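Side-chain contacts in Low molecular weight heat shock protein (Xanthomonas axonopodis pv. citri, PDB 3GLA), which probably acts as a stress-response chaperone of the alpha-crystallin family, keeping unfolding proteins from aggregating: residues D8-V13 with V17-L22; I30-D35 with D79-A84; L39-E44 with L90-P95. One frame throughout, in Å; residues are numbered along the deposited sequence.

Three contacts illustrate how a small heat-shock beta sandwich is assembled: contact 1 builds a sheet, contact 3 presses the two sheets together, and contact 2 spans their edges. Contacts 2 and 3 lie closest, with centres about 5 Å apart, and alternate along the chain; contact 1 comes earlier, its centre about 9 Å from that of contact 3 and about 12 Å from that of contact 2. Backbone bonds tie them: L18 O to I92 N (2.7 Å) joins contact 1 to contact 3, and A84 O to E91 N (2.7 Å) joins contact 2 to contact 3. Between contacts 1 and 2 the link is apolar, L22 CD1 lying 3.5 Å from I30 CD1.

Contact 1: D8-V13 with V17-L22; sequences DIKEEV and VLYADL
Pairing of D8, I9 and K10 with Y19, L18 and V17 makes this contact an antiparallel beta hairpin at one margin of the four-stranded sheet of the alpha-crystallin fold. Two hydrogen-bonded pairs flank one non-hydrogen-bonded pair. In the first, D8 and Y19 exchange backbone bonds, of which Y19 N to D8 O is short and straight (2.7 Å, 167° at the hydrogen). In the second, K10 and V17 do the same, K10 N reaching V17 O at 2.8 Å. Between them I9 and L18 point to the inner face, where I9 CD1 meets L18 CD1 at 3.8 Å.

On the other face, with D8, K10 and V17, lies the Y19 ring. Its CG lies beside the backbone N (chi1 -59°), which swings the ring back along its strand to lie under V17 CG1, 3.3 Å from the ring plane and offset toward the rim. D8 CB comes to 4.0 Å from ring atom CD2, and the extended K10 chain passes the hydroxyl end with its CD. Past the paired residues, E12, its chain extended, reaches across so that OE2 lies 3.6 Å from V17 CG2, while E12 OE1 takes a salt bridge from K10 NZ (3.1 Å) on its anti lone pair. K10 and D8 also reach across the dimer: K10 has its stronger salt bridge with E52 of the second subunit, and D8 binds E60 N and R61 of that subunit. A strand of the second subunit pairs with D8-K10 and prolongs the sheet, whereas strand 89-95 flanks 17-21 and F70 of strand 64-71 packs on I9 and L18 from the facing sheet.

Contact 2: I30-D35 with D79-A84; sequences IEVQMD and DGITAA
I81 and M34 form the dense half of this contact. I81 CD1 presses on M34 CB at 3.3 Å, tighter than usual van der Waals distance, and also lies 3.8 Å from M34 SD. The two side chains cross at about a right angle, one methyl set against the flank of a long chain. The strand backbone directs M34 CB toward I81; beyond it, CG anti to the backbone N (chi1 -173°) and a fully extended thioether chain account for where SD lies, while the end of the chain leads off, and M34 also packs on L72 and A78. The isoleucine is extended too (chi2 168°), which carries CD1 far enough to arrive there.

I81, just ahead of edge strand 82-86, faces edge strand 31-35 of the other sheet along one border of the sandwich. In many small heat-shock proteins the equivalent edges line the groove that receives the isoleucine-rich motif of a C-terminal extension, and a similar use is possible here. L39, I92 and I94 back I81 from within.

Away from M34 the packing slackens. V32 turns inward, but V32 CG1 comes no nearer than 4.2 Å to I81 CG2, and A83, although directed toward the other strand, keeps its CB 4.6 Å from V32 CG2. Q33 and T82, both exposed, point away from the contact.

Contact 3: L39-E44 with L90-P95; sequences LSIRGE and LEIRIP
E91 OE1, held by R93 NE with a weak second bond from NH1, marks the outer face of strand 89-95, whose inner face sets I92 and I94 against L39 and I41. The firm bond, a salt bridge from R93 NE to E91 OE1 at 2.9 Å, is nearly straight (164° at the hydrogen) and meets the oxygen nearly along its C-O direction. It lies almost in the guanidinium plane, and R93 NH1 adds its weak bond to the same oxygen. Alternation along the strand explains the division of labour: E91 and R93 face one way, I92 and I94 the other.

On the inner side the contact is wholly apolar. L39 and I94 reach toward each other tip to tip, L39 CD2 to I94 CD1 at 3.7 Å. The same leucine methyl also lies 4.2 Å from I92 CG2, so one branch serves both isoleucines. Closer still, I41 CG2 meets I92 CD1 at 3.5 Å, the two chains crossing obliquely. I41 holds its CG1 between the backbone N and the carbonyl carbon (chi1 56°), an uncommon placement for isoleucine, which leaves CG2 as the branch that touches I92.

The strands run nearly antiparallel, 160° between directions, with axes 10.5 Å apart, the spacing of stacked sheets and not of strands paired within one. V32, L18 and I81 extend the apolar layer around L39. Such aliphatic side chains meeting between two antiparallel sheets make up the hydrophobic core of the immunoglobulin-like beta sandwich that is the alpha-crystallin domain.

Contact 1: D8-V13 with V17-L22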
ATOM      1  N   ASP B   8      -6.853  -4.893  -7.368  1.00 15.72           N
ATOM      2  CA  ASP B   8      -6.952  -5.651  -8.642  1.00 15.79           C
ATOM      3  C   ASP B   8      -7.794  -6.858  -8.367  1.00 17.97           C
ATOM      4  O   ASP B   8      -7.783  -7.416  -7.234  1.00 16.52           O
ATOM      5  CB  ASP B   8      -5.583  -6.186  -9.025  1.00 17.03           C
ATOM      6  CG  ASP B   8      -4.588  -5.099  -9.316  1.00 15.11           C
ATOM      7  OD1 ASP B   8      -4.974  -3.978  -9.543  1.00 16.97           O
ATOM      8  OD2 ASP B   8      -3.373  -5.463  -9.244  1.00 17.46           O
ATOM      9  N   ILE B   9      -8.484  -7.318  -9.406  1.00 17.35           N
ATOM     10  CA  ILE B   9      -9.306  -8.522  -9.171  1.00 17.31           C
ATOM     11  C   ILE B   9      -9.104  -9.411 -10.362  1.00 18.27           C
ATOM     12  O   ILE B   9      -9.124  -8.937 -11.514  1.00 19.82           O
ATOM     13  CB  ILE B   9     -10.755  -8.153  -9.154  1.00 18.20           C
ATOM     14  CG1 ILE B   9     -11.018  -7.206  -8.002  1.00 18.09           C
ATOM     15  CG2 ILE B   9     -11.667  -9.491  -9.036  1.00 19.42           C
ATOM     16  CD1 ILE B   9     -12.506  -6.685  -7.875  1.00 18.46           C
ATOM     17  N   LYS B  10      -8.878 -10.673 -10.061  1.00 17.59           N
ATOM     18  CA  LYS B  10      -8.499 -11.679 -11.033  1.00 19.75           C
ATOM     19  C   LYS B  10      -9.462 -12.813 -10.888  1.00 22.71           C
ATOM     20  O   LYS B  10      -9.842 -13.246  -9.812  1.00 21.55           O
ATOM     21  CB  LYS B  10      -7.091 -12.170 -10.738  1.00 22.11           C
ATOM     22  CG  LYS B  10      -6.609 -13.139 -11.697  1.00 27.57           C
ATOM     23  CD  LYS B  10      -5.322 -13.724 -11.151  1.00 22.82           C
ATOM     24  CE  LYS B  10      -4.686 -14.532 -12.346  1.00 29.75           C
ATOM     25  NZ  LYS B  10      -3.528 -15.206 -11.745  1.00 31.55           N
ATOM     26  N   GLU B  11      -9.823 -13.366 -12.039  1.00 21.56           N
ATOM     27  CA  GLU B  11     -10.633 -14.571 -11.992  1.00 23.86           C
ATOM     28  C   GLU B  11      -9.781 -15.736 -12.445  1.00 26.02           C
ATOM     29  O   GLU B  11      -9.167 -15.763 -13.564  1.00 27.56           O
ATOM     30  CB  GLU B  11     -11.826 -14.389 -12.917  1.00 25.14           C
ATOM     31  CG  GLU B  11     -12.602 -15.765 -12.941  1.00 26.97           C
ATOM     32  CD  GLU B  11     -13.863 -15.682 -13.747  1.00 28.66           C
ATOM     33  OE1 GLU B  11     -14.352 -14.584 -14.118  1.00 30.00           O
ATOM     34  OE2 GLU B  11     -14.496 -16.796 -13.832  1.00 34.28           O
ATOM     35  N   GLU B  12      -9.494 -16.615 -11.527  1.00 27.21           N
ATOM     36  CA  GLU B  12      -8.718 -17.846 -11.807  1.00 28.70           C
ATOM     37  C   GLU B  12      -9.748 -18.940 -12.078  1.00 29.20           C
ATOM     38  O   GLU B  12     -10.964 -18.688 -12.041  1.00 28.78           O
ATOM     39  CB  GLU B  12      -7.846 -18.218 -10.677  1.00 29.50           C
ATOM     40  CG  GLU B  12      -6.708 -17.196 -10.522  1.00 33.57           C
ATOM     41  CD  GLU B  12      -5.769 -17.443  -9.369  1.00 44.98           C
ATOM     42  OE1 GLU B  12      -4.635 -16.853  -9.415  1.00 43.54           O
ATOM     43  OE2 GLU B  12      -6.162 -18.217  -8.430  1.00 51.99           O
ATOM     44  N   VAL B  13      -9.226 -20.134 -12.382  1.00 31.83           N
ATOM     45  CA  VAL B  13     -10.126 -21.221 -12.783  1.00 35.27           C
ATOM     46  C   VAL B  13     -10.999 -21.636 -11.604  1.00 33.84           C
ATOM     47  O   VAL B  13     -12.219 -21.742 -11.758  1.00 38.02           O
ATOM     48  CB  VAL B  13      -9.350 -22.457 -13.365  1.00 35.84           C
ATOM     49  CG1 VAL B  13     -10.399 -23.594 -13.660  1.00 39.56           C
ATOM     50  CG2 VAL B  13      -8.706 -22.056 -14.665  1.00 37.09           C
ATOM     51  N   VAL B  17      -9.543 -13.627  -7.087  1.00 19.46           N
ATOM     52  CA  VAL B  17      -8.585 -13.191  -6.111  1.00 19.22           C
ATOM     53  C   VAL B  17      -8.684 -11.646  -6.174  1.00 18.81           C
ATOM     54  O   VAL B  17      -8.699 -11.059  -7.274  1.00 19.15           O
ATOM     55  CB  VAL B  17      -7.185 -13.543  -6.424  1.00 20.28           C
ATOM     56  CG1 VAL B  17      -6.230 -13.061  -5.336  1.00 19.36           C
ATOM     57  CG2 VAL B  17      -6.962 -15.142  -6.646  1.00 26.33           C
ATOM     58  N   LEU B  18      -8.816 -11.029  -5.001  1.00 17.72           N
ATOM     59  CA  LEU B  18      -8.782  -9.583  -4.980  1.00 17.94           C
ATOM     60  C   LEU B  18      -7.547  -9.190  -4.252  1.00 18.06           C
ATOM     61  O   LEU B  18      -7.208  -9.766  -3.207  1.00 18.33           O
ATOM     62  CB  LEU B  18      -9.983  -9.080  -4.289  1.00 17.47           C
ATOM     63  CG  LEU B  18     -10.131  -7.564  -4.226  1.00 21.18           C
ATOM     64  CD1 LEU B  18     -11.716  -7.181  -4.211  1.00 24.36           C
ATOM     65  CD2 LEU B  18      -9.311  -7.001  -2.959  1.00 22.06           C
ATOM     66  N   TYR B  19      -6.819  -8.230  -4.821  1.00 16.21           N
ATOM     67  CA  TYR B  19      -5.583  -7.802  -4.159  1.00 16.09           C
ATOM     68  C   TYR B  19      -5.815  -6.341  -3.859  1.00 16.85           C
ATOM     69  O   TYR B  19      -6.237  -5.587  -4.730  1.00 17.95           O
ATOM     70  CB  TYR B  19      -4.416  -7.853  -5.136  1.00 15.05           C
ATOM     71  CG  TYR B  19      -4.173  -9.206  -5.726  1.00 17.15           C
ATOM     72  CD1 TYR B  19      -3.341 -10.101  -5.106  1.00 20.35           C
ATOM     73  CD2 TYR B  19      -4.789  -9.543  -6.928  1.00 20.67           C
ATOM     74  CE1 TYR B  19      -3.104 -11.386  -5.692  1.00 24.17           C
ATOM     75  CE2 TYR B  19      -4.555 -10.739  -7.501  1.00 22.78           C
ATOM     76  CZ  TYR B  19      -3.703 -11.622  -6.876  1.00 24.48           C
ATOM     77  OH  TYR B  19      -3.581 -12.873  -7.496  1.00 26.35           O
ATOM     78  N   ALA B  20      -5.685  -5.957  -2.575  1.00 13.25           N
ATOM     79  CA  ALA B  20      -5.988  -4.595  -2.247  1.00 14.50           C
ATOM     80  C   ALA B  20      -4.754  -3.968  -1.647  1.00 15.70           C
ATOM     81  O   ALA B  20      -4.116  -4.516  -0.751  1.00 16.78           O
ATOM     82  CB  ALA B  20      -7.121  -4.582  -1.227  1.00 16.32           C
ATOM     83  N   ASP B  21      -4.464  -2.794  -2.079  1.00 13.73           N
ATOM     84  CA  ASP B  21      -3.329  -2.104  -1.490  1.00 12.96           C
ATOM     85  C   ASP B  21      -3.894  -1.331  -0.301  1.00 13.37           C
ATOM     86  O   ASP B  21      -4.538  -0.270  -0.410  1.00 14.38           O
ATOM     87  CB  ASP B  21      -2.833  -1.116  -2.521  1.00 14.60           C
ATOM     88  CG  ASP B  21      -1.816  -1.753  -3.462  1.00 16.90           C
ATOM     89  OD1 ASP B  21      -1.539  -2.936  -3.308  1.00 18.52           O
ATOM     90  OD2 ASP B  21      -1.426  -1.016  -4.391  1.00 16.21           O
ATOM     91  N   LEU B  22      -3.539  -1.887   0.857  1.00 14.72           N
ATOM     92  CA  LEU B  22      -4.006  -1.299   2.128  1.00 13.93           C
ATOM     93  C   LEU B  22      -2.818  -1.065   3.008  1.00 14.90           C
ATOM     94  O   LEU B  22      -2.756  -1.587   4.115  1.00 15.51           O
ATOM     95  CB  LEU B  22      -5.028  -2.292   2.759  1.00 13.04           C
ATOM     96  CG  LEU B  22      -6.365  -2.238   1.890  1.00 17.87           C
ATOM     97  CD1 LEU B  22      -7.115  -3.484   2.405  1.00 17.71           C
ATOM     98  CD2 LEU B  22      -7.044  -0.960   2.129  1.00 16.39           C
TER

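Contact 2: I30-D35 with D79-A84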
ATOM      1  N   ILE B  30      -8.835  -5.207   8.713  1.00 22.98           N
ATOM      2  CA  ILE B  30      -9.564  -4.923   7.459  1.00 21.00           C
ATOM      3  C   ILE B  30     -10.752  -5.859   7.531  1.00 22.05           C
ATOM      4  O   ILE B  30     -10.618  -7.074   7.747  1.00 23.91           O
ATOM      5  CB  ILE B  30      -8.745  -5.286   6.252  1.00 22.14           C
ATOM      6  CG1 ILE B  30      -7.398  -4.439   6.229  1.00 22.01           C
ATOM      7  CG2 ILE B  30      -9.591  -5.077   5.039  1.00 20.29           C
ATOM      8  CD1 ILE B  30      -6.330  -5.146   5.411  1.00 24.45           C
ATOM      9  N   GLU B  31     -11.898  -5.274   7.380  1.00 21.62           N
ATOM     10  CA  GLU B  31     -13.144  -6.116   7.439  1.00 22.83           C
ATOM     11  C   GLU B  31     -13.420  -6.540   6.066  1.00 21.93           C
ATOM     12  O   GLU B  31     -13.586  -5.690   5.196  1.00 21.44           O
ATOM     13  CB  GLU B  31     -14.250  -5.222   7.929  1.00 24.91           C
ATOM     14  CG  GLU B  31     -15.534  -5.957   8.105  1.00 33.42           C
ATOM     15  CD  GLU B  31     -16.344  -5.353   9.268  1.00 49.15           C
ATOM     16  OE1 GLU B  31     -17.131  -4.422   9.018  1.00 51.15           O
ATOM     17  OE2 GLU B  31     -16.171  -5.829  10.444  1.00 58.05           O
ATOM     18  N   VAL B  32     -13.488  -7.825   5.846  1.00 20.88           N
ATOM     19  CA  VAL B  32     -13.846  -8.360   4.535  1.00 21.44           C
ATOM     20  C   VAL B  32     -15.146  -9.052   4.737  1.00 24.42           C
ATOM     21  O   VAL B  32     -15.233  -9.856   5.666  1.00 24.22           O
ATOM     22  CB  VAL B  32     -12.838  -9.345   4.127  1.00 20.51           C
ATOM     23  CG1 VAL B  32     -13.069  -9.915   2.787  1.00 23.89           C
ATOM     24  CG2 VAL B  32     -11.453  -8.639   4.034  1.00 21.82           C
ATOM     25  N   GLN B  33     -16.104  -8.785   3.874  1.00 22.09           N
ATOM     26  CA  GLN B  33     -17.440  -9.443   3.977  1.00 24.19           C
ATOM     27  C   GLN B  33     -17.918  -9.611   2.591  1.00 25.96           C
ATOM     28  O   GLN B  33     -17.545  -8.851   1.665  1.00 23.75           O
ATOM     29  CB  GLN B  33     -18.391  -8.468   4.662  1.00 27.90           C
ATOM     30  CG  GLN B  33     -17.974  -8.210   6.015  1.00 36.71           C
ATOM     31  CD  GLN B  33     -19.116  -7.671   6.835  1.00 48.59           C
ATOM     32  OE1 GLN B  33     -19.157  -7.897   8.045  1.00 55.65           O
ATOM     33  NE2 GLN B  33     -20.063  -6.985   6.187  1.00 50.33           N
ATOM     34  N   MET B  34     -18.705 -10.667   2.329  1.00 23.40           N
ATOM     35  CA  MET B  34     -19.278 -10.786   1.033  1.00 22.67           C
ATOM     36  C   MET B  34     -20.720 -11.195   1.292  1.00 26.77           C
ATOM     37  O   MET B  34     -20.964 -12.143   2.064  1.00 25.90           O
ATOM     38  CB  MET B  34     -18.516 -11.795   0.195  1.00 20.94           C
ATOM     39  CG  MET B  34     -18.994 -11.826  -1.234  1.00 19.84           C
ATOM     40  SD  MET B  34     -18.076 -12.805  -2.186  1.00 20.99           S
ATOM     41  CE  MET B  34     -19.152 -12.930  -3.595  1.00 27.71           C
ATOM     42  N   ASP B  35     -21.644 -10.495   0.722  1.00 27.48           N
ATOM     43  CA  ASP B  35     -23.062 -10.789   0.968  1.00 31.71           C
ATOM     44  C   ASP B  35     -23.713 -10.434  -0.384  1.00 31.95           C
ATOM     45  O   ASP B  35     -23.315  -9.523  -1.057  1.00 30.30           O
ATOM     46  CB  ASP B  35     -23.615  -9.929   2.100  1.00 33.27           C
ATOM     47  CG  ASP B  35     -25.075 -10.384   2.574  1.00 44.69           C
ATOM     48  OD1 ASP B  35     -25.415 -11.619   2.565  1.00 52.02           O
ATOM     49  OD2 ASP B  35     -25.889  -9.475   2.928  1.00 55.16           O
ATOM     50  N   ASP B  79     -19.098 -17.819   0.909  1.00 19.47           N
ATOM     51  CA  ASP B  79     -18.828 -18.501   2.171  1.00 20.33           C
ATOM     52  C   ASP B  79     -17.453 -19.000   2.323  1.00 20.11           C
ATOM     53  O   ASP B  79     -17.085 -19.402   3.470  1.00 20.39           O
ATOM     54  CB  ASP B  79     -19.865 -19.694   2.279  1.00 19.79           C
ATOM     55  CG  ASP B  79     -21.250 -19.211   2.332  1.00 23.77           C
ATOM     56  OD1 ASP B  79     -22.237 -19.986   2.131  1.00 24.76           O
ATOM     57  OD2 ASP B  79     -21.584 -18.013   2.675  1.00 25.87           O
ATOM     58  N   GLY B  80     -16.665 -19.093   1.260  1.00 19.03           N
ATOM     59  CA  GLY B  80     -15.380 -19.670   1.269  1.00 19.08           C
ATOM     60  C   GLY B  80     -14.230 -18.707   1.288  1.00 19.29           C
ATOM     61  O   GLY B  80     -13.117 -19.058   1.091  1.00 20.06           O
ATOM     62  N   ILE B  81     -14.595 -17.445   1.494  1.00 20.69           N
ATOM     63  CA  ILE B  81     -13.493 -16.462   1.348  1.00 21.51           C
ATOM     64  C   ILE B  81     -12.431 -16.643   2.346  1.00 20.52           C
ATOM     65  O   ILE B  81     -12.715 -16.996   3.521  1.00 20.79           O
ATOM     66  CB  ILE B  81     -14.103 -15.115   1.569  1.00 20.93           C
ATOM     67  CG1 ILE B  81     -14.898 -14.737   0.346  1.00 22.93           C
ATOM     68  CG2 ILE B  81     -12.937 -13.998   1.743  1.00 26.70           C
ATOM     69  CD1 ILE B  81     -15.747 -13.551   0.663  1.00 33.12           C
ATOM     70  N   THR B  82     -11.193 -16.414   1.915  1.00 21.50           N
ATOM     71  CA  THR B  82     -10.073 -16.324   2.866  1.00 22.43           C
ATOM     72  C   THR B  82      -9.332 -15.029   2.542  1.00 21.80           C
ATOM     73  O   THR B  82      -9.502 -14.454   1.434  1.00 20.50           O
ATOM     74  CB  THR B  82      -9.048 -17.477   2.799  1.00 23.51           C
ATOM     75  OG1 THR B  82      -8.509 -17.532   1.476  1.00 28.89           O
ATOM     76  CG2 THR B  82      -9.783 -18.831   2.989  1.00 28.53           C
ATOM     77  N   ALA B  83      -8.476 -14.587   3.469  1.00 22.84           N
ATOM     78  CA  ALA B  83      -7.778 -13.287   3.148  1.00 20.41           C
ATOM     79  C   ALA B  83      -6.477 -13.362   3.922  1.00 23.98           C
ATOM     80  O   ALA B  83      -6.480 -13.904   5.040  1.00 26.21           O
ATOM     81  CB  ALA B  83      -8.553 -12.209   3.615  1.00 20.13           C
ATOM     82  N   ALA B  84      -5.411 -12.856   3.351  1.00 23.38           N
ATOM     83  CA  ALA B  84      -4.136 -12.855   4.067  1.00 22.20           C
ATOM     84  C   ALA B  84      -3.497 -11.565   3.544  1.00 23.54           C
ATOM     85  O   ALA B  84      -3.706 -11.158   2.386  1.00 24.15           O
ATOM     86  CB  ALA B  84      -3.353 -13.962   3.702  1.00 25.71           C
TER

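Contact 3: L39-E44 with L90-P95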
ATOM      1  N   LEU B  39     -18.510  -8.379  -2.724  1.00 19.28           N
ATOM      2  CA  LEU B  39     -17.407  -8.441  -1.788  1.00 17.41           C
ATOM      3  C   LEU B  39     -17.095  -7.032  -1.328  1.00 20.85           C
ATOM      4  O   LEU B  39     -16.916  -6.158  -2.165  1.00 22.26           O
ATOM      5  CB  LEU B  39     -16.217  -9.039  -2.568  1.00 16.63           C
ATOM      6  CG  LEU B  39     -14.866  -9.141  -1.813  1.00 19.28           C
ATOM      7  CD1 LEU B  39     -15.000 -10.048  -0.539  1.00 22.92           C
ATOM      8  CD2 LEU B  39     -13.783  -9.688  -2.752  1.00 25.36           C
ATOM      9  N   SER B  40     -16.974  -6.847  -0.020  1.00 19.13           N
ATOM     10  CA  SER B  40     -16.790  -5.504   0.597  1.00 19.89           C
ATOM     11  C   SER B  40     -15.466  -5.570   1.369  1.00 20.89           C
ATOM     12  O   SER B  40     -15.114  -6.561   2.032  1.00 19.91           O
ATOM     13  CB  SER B  40     -17.937  -5.347   1.647  1.00 20.84           C
ATOM     14  OG  SER B  40     -17.647  -4.330   2.540  1.00 34.86           O
ATOM     15  N   ILE B  41     -14.694  -4.510   1.259  1.00 20.15           N
ATOM     16  CA  ILE B  41     -13.594  -4.331   2.147  1.00 17.21           C
ATOM     17  C   ILE B  41     -13.787  -3.028   2.842  1.00 17.96           C
ATOM     18  O   ILE B  41     -14.153  -2.046   2.218  1.00 17.96           O
ATOM     19  CB  ILE B  41     -12.197  -4.347   1.446  1.00 18.28           C
ATOM     20  CG1 ILE B  41     -12.140  -3.281   0.317  1.00 18.43           C
ATOM     21  CG2 ILE B  41     -11.952  -5.735   0.904  1.00 20.79           C
ATOM     22  CD1 ILE B  41     -10.694  -3.092  -0.270  1.00 21.21           C
ATOM     23  N   ARG B  42     -13.497  -2.991   4.138  1.00 17.64           N
ATOM     24  CA  ARG B  42     -13.736  -1.764   4.813  1.00 18.02           C
ATOM     25  C   ARG B  42     -12.770  -1.685   5.953  1.00 19.43           C
ATOM     26  O   ARG B  42     -12.261  -2.714   6.422  1.00 20.51           O
ATOM     27  CB  ARG B  42     -15.169  -1.609   5.291  1.00 24.51           C
ATOM     28  CG  ARG B  42     -15.396  -2.393   6.322  1.00 29.14           C
ATOM     29  CD  ARG B  42     -16.942  -2.305   6.598  1.00 43.34           C
ATOM     30  NE  ARG B  42     -17.480  -0.986   6.639  1.00 44.26           N
ATOM     31  CZ  ARG B  42     -18.768  -0.733   6.402  1.00 57.17           C
ATOM     32  NH1 ARG B  42     -19.627  -1.748   6.107  1.00 57.65           N
ATOM     33  NH2 ARG B  42     -19.200   0.528   6.448  1.00 57.45           N
ATOM     34  N   GLY B  43     -12.482  -0.456   6.343  1.00 20.86           N
ATOM     35  CA  GLY B  43     -11.543  -0.333   7.473  1.00 23.05           C
ATOM     36  C   GLY B  43     -11.163   1.155   7.513  1.00 21.36           C
ATOM     37  O   GLY B  43     -11.864   2.050   6.942  1.00 22.41           O
ATOM     38  N   GLU B  44     -10.060   1.380   8.226  1.00 23.45           N
ATOM     39  CA  GLU B  44      -9.723   2.807   8.528  1.00 22.86           C
ATOM     40  C   GLU B  44      -8.245   2.784   8.700  1.00 24.70           C
ATOM     41  O   GLU B  44      -7.640   1.880   9.221  1.00 24.43           O
ATOM     42  CB  GLU B  44     -10.401   3.365   9.771  1.00 26.00           C
ATOM     43  CG  GLU B  44     -10.193   4.886  10.049  1.00 42.04           C
ATOM     44  CD  GLU B  44     -11.439   5.757  10.462  1.00 57.88           C
ATOM     45  OE1 GLU B  44     -11.186   6.967  10.705  1.00 61.07           O
ATOM     46  OE2 GLU B  44     -12.620   5.293  10.525  1.00 62.57           O
ATOM     47  N   LEU B  90      -3.598  -6.797   0.820  1.00 15.42           N
ATOM     48  CA  LEU B  90      -4.485  -7.883   1.352  1.00 15.15           C
ATOM     49  C   LEU B  90      -4.920  -8.679   0.167  1.00 18.14           C
ATOM     50  O   LEU B  90      -5.342  -8.084  -0.837  1.00 19.01           O
ATOM     51  CB  LEU B  90      -5.705  -7.217   1.983  1.00 17.67           C
ATOM     52  CG  LEU B  90      -6.691  -8.294   2.577  1.00 19.58           C
ATOM     53  CD1 LEU B  90      -6.056  -8.921   3.760  1.00 22.29           C
ATOM     54  CD2 LEU B  90      -7.959  -7.605   3.032  1.00 26.16           C
ATOM     55  N   GLU B  91      -4.798  -9.990   0.260  1.00 15.47           N
ATOM     56  CA  GLU B  91      -5.198 -10.806  -0.895  1.00 17.13           C
ATOM     57  C   GLU B  91      -6.359 -11.590  -0.428  1.00 19.59           C
ATOM     58  O   GLU B  91      -6.293 -12.291   0.633  1.00 18.88           O
ATOM     59  CB  GLU B  91      -4.035 -11.665  -1.228  1.00 16.20           C
ATOM     60  CG  GLU B  91      -4.471 -12.698  -2.368  1.00 18.95           C
ATOM     61  CD  GLU B  91      -3.289 -13.528  -2.820  1.00 24.27           C
ATOM     62  OE1 GLU B  91      -3.559 -14.666  -3.252  1.00 26.36           O
ATOM     63  OE2 GLU B  91      -2.167 -13.084  -2.696  1.00 24.46           O
ATOM     64  N   ILE B  92      -7.463 -11.426  -1.115  1.00 17.02           N
ATOM     65  CA  ILE B  92      -8.696 -12.090  -0.703  1.00 16.83           C
ATOM     66  C   ILE B  92      -8.950 -13.130  -1.747  1.00 19.20           C
ATOM     67  O   ILE B  92      -8.954 -12.818  -2.954  1.00 18.55           O
ATOM     68  CB  ILE B  92      -9.795 -11.135  -0.765  1.00 18.49           C
ATOM     69  CG1 ILE B  92      -9.520 -10.024   0.318  1.00 17.83           C
ATOM     70  CG2 ILE B  92     -11.098 -11.835  -0.345  1.00 19.43           C
ATOM     71  CD1 ILE B  92     -10.525  -8.908   0.259  1.00 18.82           C
ATOM     72  N   ARG B  93      -9.218 -14.389  -1.298  1.00 18.59           N
ATOM     73  CA  ARG B  93      -9.467 -15.423  -2.305  1.00 20.95           C
ATOM     74  C   ARG B  93     -10.864 -15.855  -2.120  1.00 21.97           C
ATOM     75  O   ARG B  93     -11.354 -16.071  -1.012  1.00 20.55           O
ATOM     76  CB  ARG B  93      -8.534 -16.612  -2.129  1.00 24.48           C
ATOM     77  CG  ARG B  93      -7.102 -16.223  -2.340  1.00 30.42           C
ATOM     78  CD  ARG B  93      -6.206 -17.433  -2.522  1.00 41.73           C
ATOM     79  NE  ARG B  93      -5.233 -17.030  -3.505  1.00 50.94           N
ATOM     80  CZ  ARG B  93      -5.138 -17.570  -4.708  1.00 58.50           C
ATOM     81  NH1 ARG B  93      -4.225 -17.103  -5.558  1.00 60.78           N
ATOM     82  NH2 ARG B  93      -5.935 -18.581  -5.065  1.00 57.47           N
ATOM     83  N   ILE B  94     -11.597 -15.965  -3.226  1.00 19.72           N
ATOM     84  CA  ILE B  94     -12.999 -16.233  -3.162  1.00 19.36           C
ATOM     85  C   ILE B  94     -13.191 -17.437  -4.091  1.00 21.18           C
ATOM     86  O   ILE B  94     -13.035 -17.368  -5.269  1.00 20.05           O
ATOM     87  CB  ILE B  94     -13.818 -15.153  -3.688  1.00 21.58           C
ATOM     88  CG1 ILE B  94     -13.555 -13.803  -2.918  1.00 19.88           C
ATOM     89  CG2 ILE B  94     -15.332 -15.430  -3.514  1.00 19.76           C
ATOM     90  CD1 ILE B  94     -12.542 -12.955  -3.808  1.00 23.24           C
ATOM     91  N   PRO B  95     -13.524 -18.583  -3.499  1.00 20.95           N
ATOM     92  CA  PRO B  95     -13.609 -19.749  -4.385  1.00 20.89           C
ATOM     93  C   PRO B  95     -14.820 -19.684  -5.199  1.00 20.65           C
ATOM     94  O   PRO B  95     -15.793 -18.994  -4.887  1.00 20.61           O
ATOM     95  CB  PRO B  95     -13.745 -20.920  -3.366  1.00 23.49           C
ATOM     96  CG  PRO B  95     -14.259 -20.320  -2.127  1.00 24.41           C
ATOM     97  CD  PRO B  95     -13.756 -18.859  -2.062  1.00 22.85           C
TER